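Local coordinates for manganese lipoxygenase (PDB 5FX8), which oxygenates linoleic and alpha-linolenic acids to 11S- and 13R-hydroperoxy fatty acids with a catalytic manganese ion, at residues A58-I63 with R432-Q437; N51-Q56 with S309-V314; R65-F70 with I440-G445; A303-L308 with P313-L318. One frame throughout, in Å; residues are numbered along the deposited sequence.

Interaction 1. Residues A58-I63 with R432-Q437; sequences ARNASI and RDYELQ. With NAG (2-acetamido-2-deoxy-beta-D-glucopyranose), chain E.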
loop_
_atom_site.group_PDB
_atom_site.type_symbol
_atom_site.label_atom_id
_atom_site.label_comp_id
_atom_site.label_asym_id
_atom_site.label_seq_id
_atom_site.Cartn_x
_atom_site.Cartn_y
_atom_site.Cartn_z
ATOM N N ALA A 58 28.885 26.901 7.947
ATOM C CA ALA A 58 28.941 25.476 8.209
ATOM C C ALA A 58 27.754 24.766 7.593
ATOM O O ALA A 58 27.896 23.652 7.076
ATOM C CB ALA A 58 28.981 25.232 9.710
ATOM N N ARG A 59 26.573 25.393 7.672
ATOM C CA ARG A 59 25.371 24.865 7.033
ATOM C C ARG A 59 25.600 24.688 5.542
ATOM O O ARG A 59 25.347 23.623 4.963
ATOM C CB ARG A 59 24.208 25.814 7.333
ATOM C CG ARG A 59 22.856 25.460 6.775
ATOM C CD ARG A 59 21.773 26.324 7.412
ATOM N NE ARG A 59 20.431 26.042 6.923
ATOM C CZ ARG A 59 19.341 26.151 7.654
ATOM N NH1 ARG A 59 19.433 26.543 8.900
ATOM N NH2 ARG A 59 18.168 25.868 7.144
ATOM N N ASN A 60 26.152 25.711 4.923
ATOM C CA ASN A 60 26.585 25.606 3.544
ATOM C C ASN A 60 27.586 24.465 3.345
ATOM O O ASN A 60 27.548 23.773 2.326
ATOM C CB ASN A 60 27.164 26.942 3.120
ATOM C CG ASN A 60 26.104 27.913 2.645
ATOM O OD1 ASN A 60 24.917 27.586 2.582
ATOM N ND2 ASN A 60 26.542 29.129 2.298
ATOM N N ALA A 61 28.487 24.244 4.299
ATOM C CA ALA A 61 29.479 23.193 4.080
ATOM C C ALA A 61 28.830 21.819 4.082
ATOM O O ALA A 61 29.197 20.946 3.283
ATOM C CB ALA A 61 30.588 23.260 5.124
ATOM N N SER A 62 27.863 21.602 4.967
ATOM C CA SER A 62 27.233 20.294 5.001
ATOM C C SER A 62 26.463 20.043 3.724
ATOM O O SER A 62 26.491 18.933 3.186
ATOM C CB SER A 62 26.332 20.176 6.209
ATOM O OG SER A 62 27.086 20.420 7.363
ATOM N N ILE A 63 25.798 21.073 3.202
ATOM C CA ILE A 63 25.140 20.912 1.911
ATOM C C ILE A 63 26.156 20.566 0.829
ATOM O O ILE A 63 25.919 19.695 -0.022
ATOM C CB ILE A 63 24.337 22.167 1.556
ATOM C CG1 ILE A 63 23.211 22.335 2.562
ATOM C CG2 ILE A 63 23.776 22.043 0.172
ATOM C CD1 ILE A 63 22.601 23.681 2.549
ATOM N N ARG A 432 14.485 35.248 -0.168
ATOM C CA ARG A 432 15.814 35.291 0.412
ATOM C C ARG A 432 16.234 33.985 1.074
ATOM O O ARG A 432 17.286 33.956 1.722
ATOM C CB ARG A 432 15.894 36.417 1.431
ATOM C CG ARG A 432 15.678 37.750 0.841
ATOM C CD ARG A 432 15.802 38.835 1.865
ATOM N NE ARG A 432 14.710 39.746 1.636
ATOM C CZ ARG A 432 13.706 39.864 2.475
ATOM N NH1 ARG A 432 13.741 39.165 3.597
ATOM N NH2 ARG A 432 12.704 40.688 2.219
ATOM N N ASP A 433 15.426 32.934 0.967
ATOM C CA ASP A 433 15.777 31.559 1.350
ATOM C C ASP A 433 16.522 30.943 0.167
ATOM O O ASP A 433 15.929 30.334 -0.719
ATOM C CB ASP A 433 14.517 30.769 1.713
ATOM C CG ASP A 433 14.789 29.332 2.135
ATOM O OD1 ASP A 433 15.880 28.825 1.887
ATOM O OD2 ASP A 433 13.888 28.682 2.701
ATOM N N TYR A 434 17.845 31.118 0.147
ATOM C CA TYR A 434 18.630 30.653 -0.984
ATOM C C TYR A 434 18.600 29.137 -1.103
ATOM O O TYR A 434 18.740 28.611 -2.211
ATOM C CB TYR A 434 20.070 31.180 -0.902
ATOM C CG TYR A 434 20.801 30.801 0.359
ATOM C CD1 TYR A 434 21.436 29.590 0.470
ATOM C CD2 TYR A 434 20.838 31.657 1.441
ATOM C CE1 TYR A 434 22.074 29.255 1.594
ATOM C CE2 TYR A 434 21.470 31.325 2.558
ATOM C CZ TYR A 434 22.093 30.130 2.640
ATOM O OH TYR A 434 22.735 29.816 3.807
ATOM N N GLU A 435 18.352 28.424 -0.006
ATOM C CA GLU A 435 18.200 26.976 -0.107
ATOM C C GLU A 435 16.948 26.607 -0.893
ATOM O O GLU A 435 17.010 25.762 -1.786
ATOM C CB GLU A 435 18.195 26.348 1.287
ATOM C CG GLU A 435 19.541 26.450 1.980
ATOM C CD GLU A 435 19.559 25.911 3.383
ATOM O OE1 GLU A 435 18.542 25.443 3.881
ATOM O OE2 GLU A 435 20.622 25.977 4.012
ATOM N N LEU A 436 15.806 27.235 -0.592
ATOM C CA LEU A 436 14.593 26.959 -1.357
ATOM C C LEU A 436 14.767 27.309 -2.828
ATOM O O LEU A 436 14.380 26.535 -3.717
ATOM C CB LEU A 436 13.418 27.740 -0.784
ATOM C CG LEU A 436 12.100 27.506 -1.504
ATOM C CD1 LEU A 436 11.571 26.178 -1.097
ATOM C CD2 LEU A 436 11.179 28.564 -1.073
ATOM N N GLN A 437 15.339 28.476 -3.101
ATOM C CA GLN A 437 15.561 28.892 -4.479
ATOM C C GLN A 437 16.537 27.970 -5.185
ATOM O O GLN A 437 16.398 27.708 -6.381
ATOM C CB GLN A 437 16.066 30.333 -4.518
ATOM C CG GLN A 437 15.116 31.388 -3.944
ATOM C CD GLN A 437 13.643 31.337 -4.426
ATOM O OE1 GLN A 437 13.337 31.101 -5.586
ATOM N NE2 GLN A 437 12.742 31.614 -3.517
HETATM C C1 NAG E . 25.777 30.231 1.785
HETATM C C2 NAG E . 26.537 31.556 1.937
HETATM C C3 NAG E . 25.786 32.692 1.237
HETATM C C4 NAG E . 25.443 32.308 -0.193
HETATM C C5 NAG E . 24.694 30.989 -0.184
HETATM C C6 NAG E . 24.350 30.487 -1.555
HETATM C C7 NAG E . 27.905 31.922 3.955
HETATM C C8 NAG E . 27.879 32.320 5.406
HETATM N N2 NAG E . 26.720 31.883 3.341
HETATM O O3 NAG E . 26.548 33.896 1.289
HETATM O O4 NAG E . 24.606 33.292 -0.788
HETATM O O5 NAG E . 25.512 29.990 0.426
HETATM O O6 NAG E . 25.537 30.255 -2.293
HETATM O O7 NAG E . 28.941 31.650 3.376
#

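Interaction 2. Residues N51-Q56 with S309-V314; sequences NNDPNQ and SDRHPV. Unlike the reference sequence in segment 51-56: Asn-52 (reference Lys). With NAG (2-acetamido-2-deoxy-beta-D-glucopyranose), chain E.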
loop_
_atom_site.group_PDB
_atom_site.type_symbol
_atom_site.label_atom_id
_atom_site.label_comp_id
_atom_site.label_asym_id
_atom_site.label_seq_id
_atom_site.Cartn_x
_atom_site.Cartn_y
_atom_site.Cartn_z
ATOM N N ASN A 51 18.076 31.994 6.408
ATOM C CA ASN A 51 18.111 33.455 6.345
ATOM C C ASN A 51 18.866 34.055 7.526
ATOM O O ASN A 51 19.812 34.831 7.342
ATOM C CB ASN A 51 16.678 33.987 6.271
ATOM C CG ASN A 51 15.826 33.236 5.237
ATOM O OD1 ASN A 51 15.962 32.023 5.082
ATOM N ND2 ASN A 51 14.950 33.953 4.529
ATOM N N ASN A 52 18.516 33.668 8.744
ATOM C CA ASN A 52 19.152 34.325 9.880
ATOM C C ASN A 52 19.892 33.366 10.789
ATOM O O ASN A 52 19.786 33.435 12.015
ATOM C CB ASN A 52 18.117 35.094 10.658
ATOM C CG ASN A 52 17.566 36.189 9.852
ATOM O OD1 ASN A 52 18.271 37.111 9.495
ATOM N ND2 ASN A 52 16.312 36.091 9.518
ATOM N N ASP A 53 20.656 32.489 10.174
ATOM C CA ASP A 53 21.347 31.433 10.856
ATOM C C ASP A 53 22.792 31.846 11.082
ATOM O O ASP A 53 23.491 32.145 10.105
ATOM C CB ASP A 53 21.267 30.170 10.009
ATOM C CG ASP A 53 21.727 28.961 10.730
ATOM O OD1 ASP A 53 22.450 29.092 11.721
ATOM O OD2 ASP A 53 21.396 27.860 10.294
ATOM N N PRO A 54 23.288 31.881 12.320
ATOM C CA PRO A 54 24.681 32.300 12.527
ATOM C C PRO A 54 25.654 31.368 11.873
ATOM O O PRO A 54 26.594 31.812 11.220
ATOM C CB PRO A 54 24.839 32.268 14.049
ATOM C CG PRO A 54 23.535 32.227 14.571
ATOM C CD PRO A 54 22.646 31.561 13.593
ATOM N N ASN A 55 25.428 30.087 12.002
ATOM C CA ASN A 55 26.300 29.068 11.442
ATOM C C ASN A 55 26.050 28.809 9.979
ATOM O O ASN A 55 26.166 27.693 9.493
ATOM C CB ASN A 55 26.132 27.808 12.280
ATOM C CG ASN A 55 26.279 28.102 13.738
ATOM O OD1 ASN A 55 25.341 27.977 14.510
ATOM N ND2 ASN A 55 27.457 28.554 14.118
ATOM N N GLN A 56 25.782 29.858 9.230
ATOM C CA GLN A 56 25.420 29.676 7.837
ATOM C C GLN A 56 26.569 29.084 7.017
ATOM O O GLN A 56 26.327 28.360 6.053
ATOM C CB GLN A 56 24.942 31.014 7.299
ATOM C CG GLN A 56 24.393 31.012 5.919
ATOM C CD GLN A 56 23.812 32.361 5.503
ATOM O OE1 GLN A 56 24.440 33.106 4.758
ATOM N NE2 GLN A 56 22.616 32.663 5.960
ATOM N N SER A 309 19.206 22.338 3.474
ATOM C CA SER A 309 19.930 21.807 4.608
ATOM C C SER A 309 19.115 20.709 5.261
ATOM O O SER A 309 17.889 20.702 5.207
ATOM C CB SER A 309 20.209 22.921 5.613
ATOM O OG SER A 309 20.840 22.449 6.783
ATOM N N ASP A 310 19.796 19.780 5.899
ATOM C CA ASP A 310 19.057 18.851 6.714
ATOM C C ASP A 310 18.259 19.561 7.815
ATOM O O ASP A 310 17.243 19.026 8.270
ATOM C CB ASP A 310 20.019 17.813 7.270
ATOM C CG ASP A 310 20.486 16.801 6.213
ATOM O OD1 ASP A 310 19.815 16.568 5.163
ATOM O OD2 ASP A 310 21.542 16.197 6.463
ATOM N N ARG A 311 18.657 20.765 8.229
ATOM C CA ARG A 311 17.930 21.486 9.275
ATOM C C ARG A 311 16.853 22.404 8.731
ATOM O O ARG A 311 16.177 23.059 9.510
ATOM C CB ARG A 311 18.896 22.283 10.155
ATOM C CG ARG A 311 19.953 21.414 10.794
ATOM C CD ARG A 311 20.836 22.171 11.775
ATOM N NE ARG A 311 21.843 23.049 11.170
ATOM C CZ ARG A 311 21.866 24.370 11.310
ATOM N NH1 ARG A 311 20.932 24.986 12.021
ATOM N NH2 ARG A 311 22.821 25.082 10.738
ATOM N N HIS A 312 16.666 22.443 7.441
ATOM C CA HIS A 312 15.588 23.207 6.836
ATOM C C HIS A 312 14.232 22.561 7.112
ATOM O O HIS A 312 14.073 21.356 6.910
ATOM C CB HIS A 312 15.820 23.291 5.359
ATOM C CG HIS A 312 15.057 24.377 4.697
ATOM N ND1 HIS A 312 13.689 24.410 4.671
ATOM C CD2 HIS A 312 15.472 25.469 4.029
ATOM C CE1 HIS A 312 13.289 25.476 4.012
ATOM N NE2 HIS A 312 14.354 26.137 3.614
ATOM N N PRO A 313 13.231 23.327 7.555
ATOM C CA PRO A 313 11.922 22.717 7.898
ATOM C C PRO A 313 11.224 22.007 6.746
ATOM O O PRO A 313 10.497 21.017 6.954
ATOM C CB PRO A 313 11.116 23.927 8.396
ATOM C CG PRO A 313 12.157 24.872 8.871
ATOM C CD PRO A 313 13.303 24.741 7.949
ATOM N N VAL A 314 11.421 22.491 5.533
ATOM C CA VAL A 314 10.819 21.836 4.383
ATOM C C VAL A 314 11.511 20.503 4.100
ATOM O O VAL A 314 10.863 19.528 3.707
ATOM C CB VAL A 314 10.846 22.771 3.166
ATOM C CG1 VAL A 314 10.328 22.064 1.985
ATOM C CG2 VAL A 314 9.998 23.960 3.430
HETATM C C1 NAG E . 25.777 30.231 1.785
HETATM C C2 NAG E . 26.537 31.556 1.937
HETATM C C3 NAG E . 25.786 32.692 1.237
HETATM C C4 NAG E . 25.443 32.308 -0.193
HETATM C C5 NAG E . 24.694 30.989 -0.184
HETATM C C6 NAG E . 24.350 30.487 -1.555
HETATM C C7 NAG E . 27.905 31.922 3.955
HETATM C C8 NAG E . 27.879 32.320 5.406
HETATM N N2 NAG E . 26.720 31.883 3.341
HETATM O O3 NAG E . 26.548 33.896 1.289
HETATM O O4 NAG E . 24.606 33.292 -0.788
HETATM O O5 NAG E . 25.512 29.990 0.426
HETATM O O6 NAG E . 25.537 30.255 -2.293
HETATM O O7 NAG E . 28.941 31.650 3.376
#

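Interaction 3. Residues R65-F70 with I440-G445; sequences RKRELF and IAEANG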
loop_
_atom_site.group_PDB
_atom_site.type_symbol
_atom_site.label_atom_id
_atom_site.label_comp_id
_atom_site.label_asym_id
_atom_site.label_seq_id
_atom_site.Cartn_x
_atom_site.Cartn_y
_atom_site.Cartn_z
ATOM N N ARG A 65 28.839 18.979 1.039
ATOM C CA ARG A 65 29.299 17.609 1.173
ATOM C C ARG A 65 28.208 16.594 0.827
ATOM O O ARG A 65 28.507 15.552 0.238
ATOM C CB ARG A 65 29.843 17.386 2.577
ATOM C CG ARG A 65 30.436 16.028 2.763
ATOM C CD ARG A 65 31.955 16.019 2.943
ATOM N NE ARG A 65 32.444 14.656 3.176
ATOM C CZ ARG A 65 32.453 14.054 4.365
ATOM N NH1 ARG A 65 31.997 14.680 5.445
ATOM N NH2 ARG A 65 32.911 12.816 4.472
ATOM N N LYS A 66 26.943 16.882 1.141
ATOM C CA LYS A 66 25.861 16.093 0.561
ATOM C C LYS A 66 25.928 16.084 -0.961
ATOM O O LYS A 66 25.646 15.063 -1.587
ATOM C CB LYS A 66 24.506 16.631 1.010
ATOM C CG LYS A 66 24.139 16.272 2.430
ATOM C CD LYS A 66 22.637 16.309 2.654
ATOM C CE LYS A 66 22.106 17.702 2.486
ATOM N NZ LYS A 66 20.652 17.832 2.723
ATOM N N ARG A 67 26.263 17.215 -1.582
ATOM C CA ARG A 67 26.302 17.232 -3.043
ATOM C C ARG A 67 27.465 16.438 -3.618
ATOM O O ARG A 67 27.464 16.149 -4.822
ATOM C CB ARG A 67 26.349 18.660 -3.573
ATOM C CG ARG A 67 25.072 19.411 -3.320
ATOM C CD ARG A 67 25.171 20.919 -3.589
ATOM N NE ARG A 67 25.342 21.167 -4.997
ATOM C CZ ARG A 67 24.358 21.302 -5.864
ATOM N NH1 ARG A 67 23.103 21.230 -5.471
ATOM N NH2 ARG A 67 24.638 21.519 -7.134
ATOM N N GLU A 68 28.454 16.079 -2.817
ATOM C CA GLU A 68 29.500 15.231 -3.359
ATOM C C GLU A 68 29.176 13.754 -3.245
ATOM O O GLU A 68 29.768 12.952 -3.957
ATOM C CB GLU A 68 30.836 15.500 -2.666
ATOM C CG GLU A 68 31.542 16.757 -3.125
ATOM C CD GLU A 68 32.823 17.051 -2.349
ATOM O OE1 GLU A 68 32.801 17.092 -1.091
ATOM O OE2 GLU A 68 33.859 17.247 -3.020
ATOM N N LEU A 69 28.257 13.377 -2.385
ATOM C CA LEU A 69 28.052 11.981 -2.081
ATOM C C LEU A 69 26.675 11.473 -2.463
ATOM O O LEU A 69 26.478 10.256 -2.493
ATOM C CB LEU A 69 28.296 11.723 -0.588
ATOM C CG LEU A 69 29.587 12.278 0.002
ATOM C CD1 LEU A 69 29.649 12.069 1.492
ATOM C CD2 LEU A 69 30.698 11.576 -0.623
ATOM N N PHE A 70 25.723 12.357 -2.756
ATOM C CA PHE A 70 24.376 11.967 -3.160
ATOM C C PHE A 70 24.151 12.452 -4.585
ATOM O O PHE A 70 23.896 13.630 -4.815
ATOM C CB PHE A 70 23.384 12.527 -2.185
ATOM C CG PHE A 70 21.977 12.149 -2.432
ATOM C CD1 PHE A 70 21.203 12.821 -3.371
ATOM C CD2 PHE A 70 21.375 11.198 -1.639
ATOM C CE1 PHE A 70 19.861 12.495 -3.545
ATOM C CE2 PHE A 70 20.048 10.871 -1.812
ATOM C CZ PHE A 70 19.289 11.522 -2.762
ATOM N N ILE A 440 14.677 24.940 -6.293
ATOM C CA ILE A 440 13.874 25.112 -7.498
ATOM C C ILE A 440 14.763 25.107 -8.731
ATOM O O ILE A 440 14.450 24.470 -9.743
ATOM C CB ILE A 440 13.037 26.391 -7.409
ATOM C CG1 ILE A 440 12.250 26.401 -6.108
ATOM C CG2 ILE A 440 12.115 26.488 -8.588
ATOM C CD1 ILE A 440 11.321 25.276 -5.982
ATOM N N ALA A 441 15.887 25.809 -8.661
ATOM C CA ALA A 441 16.820 25.813 -9.780
ATOM C C ALA A 441 17.362 24.406 -10.061
ATOM O O ALA A 441 17.495 23.993 -11.214
ATOM C CB ALA A 441 17.941 26.804 -9.477
ATOM N N GLU A 442 17.671 23.661 -9.010
ATOM C CA GLU A 442 18.177 22.301 -9.120
ATOM C C GLU A 442 17.139 21.383 -9.741
ATOM O O GLU A 442 17.471 20.507 -10.549
ATOM C CB GLU A 442 18.576 21.809 -7.727
ATOM C CG GLU A 442 19.027 20.380 -7.600
ATOM C CD GLU A 442 20.529 20.205 -7.748
ATOM O OE1 GLU A 442 21.263 21.203 -7.582
ATOM O OE2 GLU A 442 20.979 19.056 -8.005
ATOM N N ALA A 443 15.878 21.545 -9.343
ATOM C CA ALA A 443 14.819 20.744 -9.924
ATOM C C ALA A 443 14.717 21.024 -11.399
ATOM O O ALA A 443 14.670 20.103 -12.216
ATOM C CB ALA A 443 13.493 21.033 -9.240
ATOM N N ASN A 444 14.695 22.301 -11.760
ATOM C CA ASN A 444 14.492 22.647 -13.150
ATOM C C ASN A 444 15.697 22.321 -14.011
ATOM O O ASN A 444 15.540 22.173 -15.223
ATOM C CB ASN A 444 14.141 24.114 -13.266
ATOM C CG ASN A 444 12.729 24.388 -12.881
ATOM O OD1 ASN A 444 11.797 23.982 -13.582
ATOM N ND2 ASN A 444 12.544 25.089 -11.775
ATOM N N GLY A 445 16.878 22.180 -13.418
ATOM C CA GLY A 445 18.089 22.019 -14.176
ATOM C C GLY A 445 18.672 20.627 -14.137
ATOM O O GLY A 445 18.309 19.765 -14.929
#

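Interaction 4. Residues A303-L308 with P313-L318; sequences AAFRTL and PVMGVL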
loop_
_atom_site.group_PDB
_atom_site.type_symbol
_atom_site.label_atom_id
_atom_site.label_comp_id
_atom_site.label_asym_id
_atom_site.label_seq_id
_atom_site.Cartn_x
_atom_site.Cartn_y
_atom_site.Cartn_z
ATOM N N ALA A 303 16.324 16.399 -5.713
ATOM C CA ALA A 303 16.739 17.765 -5.925
ATOM C C ALA A 303 16.729 18.534 -4.604
ATOM O O ALA A 303 17.670 19.282 -4.316
ATOM C CB ALA A 303 15.844 18.387 -6.995
ATOM N N ALA A 304 15.719 18.296 -3.749
ATOM C CA ALA A 304 15.689 18.966 -2.449
ATOM C C ALA A 304 16.845 18.527 -1.559
ATOM O O ALA A 304 17.488 19.361 -0.918
ATOM C CB ALA A 304 14.358 18.729 -1.734
ATOM N N PHE A 305 17.105 17.227 -1.476
ATOM C CA PHE A 305 18.165 16.751 -0.589
ATOM C C PHE A 305 19.524 17.314 -0.988
ATOM O O PHE A 305 20.354 17.595 -0.129
ATOM C CB PHE A 305 18.187 15.226 -0.594
ATOM C CG PHE A 305 18.990 14.611 0.505
ATOM C CD1 PHE A 305 18.514 14.576 1.795
ATOM C CD2 PHE A 305 20.206 14.012 0.231
ATOM C CE1 PHE A 305 19.248 13.987 2.783
ATOM C CE2 PHE A 305 20.941 13.412 1.213
ATOM C CZ PHE A 305 20.475 13.391 2.480
ATOM N N ARG A 306 19.743 17.516 -2.274
ATOM C CA ARG A 306 20.964 18.140 -2.763
ATOM C C ARG A 306 21.065 19.653 -2.531
ATOM O O ARG A 306 22.088 20.231 -2.902
ATOM C CB ARG A 306 21.109 17.850 -4.259
ATOM C CG ARG A 306 21.344 16.384 -4.542
ATOM C CD ARG A 306 21.607 16.153 -5.973
ATOM N NE ARG A 306 22.501 17.163 -6.508
ATOM C CZ ARG A 306 23.823 17.072 -6.519
ATOM N NH1 ARG A 306 24.432 16.000 -6.029
ATOM N NH2 ARG A 306 24.533 18.058 -7.028
ATOM N N THR A 307 20.075 20.315 -1.926
ATOM C CA THR A 307 20.071 21.780 -1.899
ATOM C C THR A 307 19.593 22.366 -0.573
ATOM O O THR A 307 20.132 23.374 -0.117
ATOM C CB THR A 307 19.185 22.354 -3.012
ATOM O OG1 THR A 307 17.910 21.693 -3.008
ATOM C CG2 THR A 307 19.835 22.269 -4.373
ATOM N N LEU A 308 18.560 21.783 0.028
ATOM C CA LEU A 308 18.105 22.209 1.339
ATOM C C LEU A 308 18.964 21.575 2.418
ATOM O O LEU A 308 19.379 20.417 2.309
ATOM C CB LEU A 308 16.656 21.812 1.588
ATOM C CG LEU A 308 15.644 22.091 0.510
ATOM C CD1 LEU A 308 14.319 21.551 0.926
ATOM C CD2 LEU A 308 15.580 23.553 0.330
ATOM N N PRO A 313 13.231 23.327 7.555
ATOM C CA PRO A 313 11.922 22.717 7.898
ATOM C C PRO A 313 11.224 22.007 6.746
ATOM O O PRO A 313 10.497 21.017 6.954
ATOM C CB PRO A 313 11.116 23.927 8.396
ATOM C CG PRO A 313 12.157 24.872 8.871
ATOM C CD PRO A 313 13.303 24.741 7.949
ATOM N N VAL A 314 11.421 22.491 5.533
ATOM C CA VAL A 314 10.819 21.836 4.383
ATOM C C VAL A 314 11.511 20.503 4.100
ATOM O O VAL A 314 10.863 19.528 3.707
ATOM C CB VAL A 314 10.846 22.771 3.166
ATOM C CG1 VAL A 314 10.328 22.064 1.985
ATOM C CG2 VAL A 314 9.998 23.960 3.430
ATOM N N MET A 315 12.827 20.435 4.324
ATOM C CA MET A 315 13.550 19.182 4.179
ATOM C C MET A 315 13.005 18.127 5.112
ATOM O O MET A 315 12.891 16.964 4.731
ATOM C CB MET A 315 15.042 19.379 4.448
ATOM C CG MET A 315 15.924 18.185 4.060
ATOM S SD MET A 315 15.940 17.958 2.280
ATOM C CE MET A 315 14.950 16.508 2.045
ATOM N N GLY A 316 12.671 18.514 6.340
ATOM C CA GLY A 316 12.136 17.558 7.293
ATOM C C GLY A 316 10.759 17.047 6.917
ATOM O O GLY A 316 10.474 15.858 7.063
ATOM N N VAL A 317 9.892 17.924 6.409
ATOM C CA VAL A 317 8.589 17.434 5.972
ATOM C C VAL A 317 8.716 16.562 4.705
ATOM O O VAL A 317 8.027 15.538 4.563
ATOM C CB VAL A 317 7.641 18.629 5.807
ATOM C CG1 VAL A 317 6.360 18.271 5.118
ATOM C CG2 VAL A 317 7.337 19.159 7.156
ATOM N N LEU A 318 9.607 16.924 3.779
ATOM C CA LEU A 318 9.779 16.087 2.602
ATOM C C LEU A 318 10.340 14.722 2.976
ATOM O O LEU A 318 9.862 13.698 2.484
ATOM C CB LEU A 318 10.674 16.771 1.580
ATOM C CG LEU A 318 10.049 17.898 0.775
ATOM C CD1 LEU A 318 11.084 18.416 -0.141
ATOM C CD2 LEU A 318 8.889 17.447 -0.016
#

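Interaction 1. Residues A58-I63 with R432-Q437
An N-glycosylation site lies at the heart of this contact between helix 56-69 and the first turn of helix 434-444: Asn-60 carries the sugar, Tyr-434 lies against it, and Glu-435 reaches across to Arg-59. The covalent link is Asn-60 ND2 to NAG C1, and the sugar then leans over one face of the Tyr-434 ring, with Tyr-434 CD1 3.6 Å from NAG C5, offset toward the rim. Asn-60 OD1 sits instead at the edge of that ring, where Tyr-434 OH gives it a weak hydrogen bond of 3.4 Å. Tyr-434 is placed there by a chi1 of 58°, which sets CG between its own N and carbonyl carbon. One residue along each helix, a salt bridge forms. Arg-59 NE donates to the syn side of Glu-435 OE2 at 2.9 Å, and NH2 makes a weak second bond to OE1; the guanidinium and carboxylate planes are 38° apart, so the pairing is not flat. Ile-63 CD1 covers the same carboxylate, 3.4 Å from Glu-435 OE2. At the helix start, Asp-433 is the N-cap, its OD1 accepting from Leu-436 N at 2.9 Å. Arg-59 NH2 also bonds Thr-48 O. With Arg-59 and Glu-435 both buried, the bridge probably offsets the cost of burying their charges, while the sugar shields one face of the tyrosine.

Interaction 2. Residues N51-Q56 with S309-V314
Asp-53 and Arg-311 meet through a single carboxylate oxygen, and this is the close part of an otherwise sparse surface contact. Arg-311 NH2 donates to the syn side of Asp-53 OD2 at 3.2 Å, while NH1 adds a weak bond to the same atom at 3.4 Å. The carboxylate and guanidinium planes stand 89° apart and OD2 lies 27° out of the guanidinium plane, evidence against a flat two-oxygen pairing. A bend at chi3 (-76°) swings the Arg-311 guanidinium onto the acid. Asp-53 OD2 is shared by two arginines; its stronger partner is Arg-59 NH1 of helix 56-69, and the Arg-311 bond is the looser one. Both sides are turns leading into helices: Asp-53 to Gln-56 and Ser-309 to His-312 are type I beta turns. In the second, Ser-309 OG accepts from Arg-311 N at 3.1 Å, an ST turn, and His-312 caps helix 313-321 by taking Val-314 N in its ring plane at ND1; its NE2 bonds Asp-433. Toward solvent the packing thins. Asn-55 approaches loosely, its backbone O 4.4 Å from Arg-311 NH2, and Gln-56 turns away, its extended chain meeting the glycan instead, with NAG N2 donating to Gln-56 OE1 at 2.9 Å.

Interaction 3. Residues R65-F70 with I440-G445
Arg-67 and Glu-442 alone join these segments, near the C-terminal ends of helices 56-69 and 434-444, and the contact is ionic. Arg-67 NH1 donates to Glu-442 OE1 at 2.8 Å with an N-H...acceptor angle of 165°, and NH2 adds a weak bond to the same oxygen at 3.4 Å. The oxygen lies in the guanidinium plane, at its edge, but the donor comes from above the carboxylate plane, and the two planes are 88° apart. The side chains approach from opposite directions; a bend at chi2 (92°) directs the Glu-442 carboxylate at Arg-67. A second salt bridge joins Glu-442 OE2 to Arg-306 NE. Among the hydrogen bonds to neutral partners, Arg-67 NH1 also reaches the backbone O of Arg-306, while Glu-442 OE2 takes the hydroxyl of Tyr-72. Within the second helix, Ile-440 O is met from opposite faces by Asn-444 N at 3.0 Å and Asn-444 ND2 at 2.9 Å, which probably helps hold the last turn before Gly-445 leaves helical geometry. The buried Glu-442 thus has each oxygen occupied, one by Arg-67 and the other by Arg-306 and Tyr-72, an environment that probably favours its ionised form and ties both helices to the 303-308 segment between them.

Interaction 4. Residues A303-L308 with P313-L318
Met-315 packs against Leu-308 and Phe-305 at a buried junction between two consecutive helices, where a short turn folds the end of helix 268-305 back onto the first turns of helix 313-321. The thioether does most of the touching. Met-315 SD lies 4.0 Å from Leu-308 CB and 3.8 Å from Phe-305 CA, and Met-315 CE meets the edge of the Phe-305 ring at CD1, 4.1 Å away. Bends at chi2 (67°) and chi3 (-107°) curl the Met-315 chain round so that sulfur and methyl both lie against residues 304 to 308. Leu-308 CD1 also rests over the backbone at Met-315 N and reaches Val-314 CG1; further along, Ala-304 CB packs on Leu-318 CD1 at 3.7 Å. Polar bonds do not link the two segments. At the helix end, Ala-304 O accepts from both Thr-307 N and Leu-308 N, the latter at 2.8 Å, while Thr-307 OG1 donates to Ala-303 O, also at 2.8 Å. Outside, Phe-305 faces Lys-66 in a cation-pi contact, and Trp-439 of helix 434-444 covers Ala-304. The same long helix carries the manganese ligands His-290 and His-294 further back. Since all six touching residues are buried and apolar, dispersion and hydrophobic packing hold the turn to the next helix; Ala-303 O and Ala-304 O are used within the turn, whereas Lys-66 and Arg-67 of helix 56-69 take the carbonyls of Phe-305, Arg-306 and Leu-308.

Interactions 1 and 3 join the same two helices, 56-69 and 434-444, each by an arginine-glutamate bridge, one beside a glycan at the helix start and the other nearer the body of the chain. Interaction 2 lies at the surface and is also ionic, but it joins loops; it meets interaction 1 where Asp-53 pairs with Arg-59 and His-312 with Asp-433. Interaction 4 is the wholly buried, apolar one, nested within the loops closed by interactions 1 and 3. It shares Pro-313 and Val-314 with interaction 2, and its Arg-306 bridges to Glu-442 of interaction 3. Salt bridges thus carry the surface and partly buried contacts, apolar packing the fully buried one.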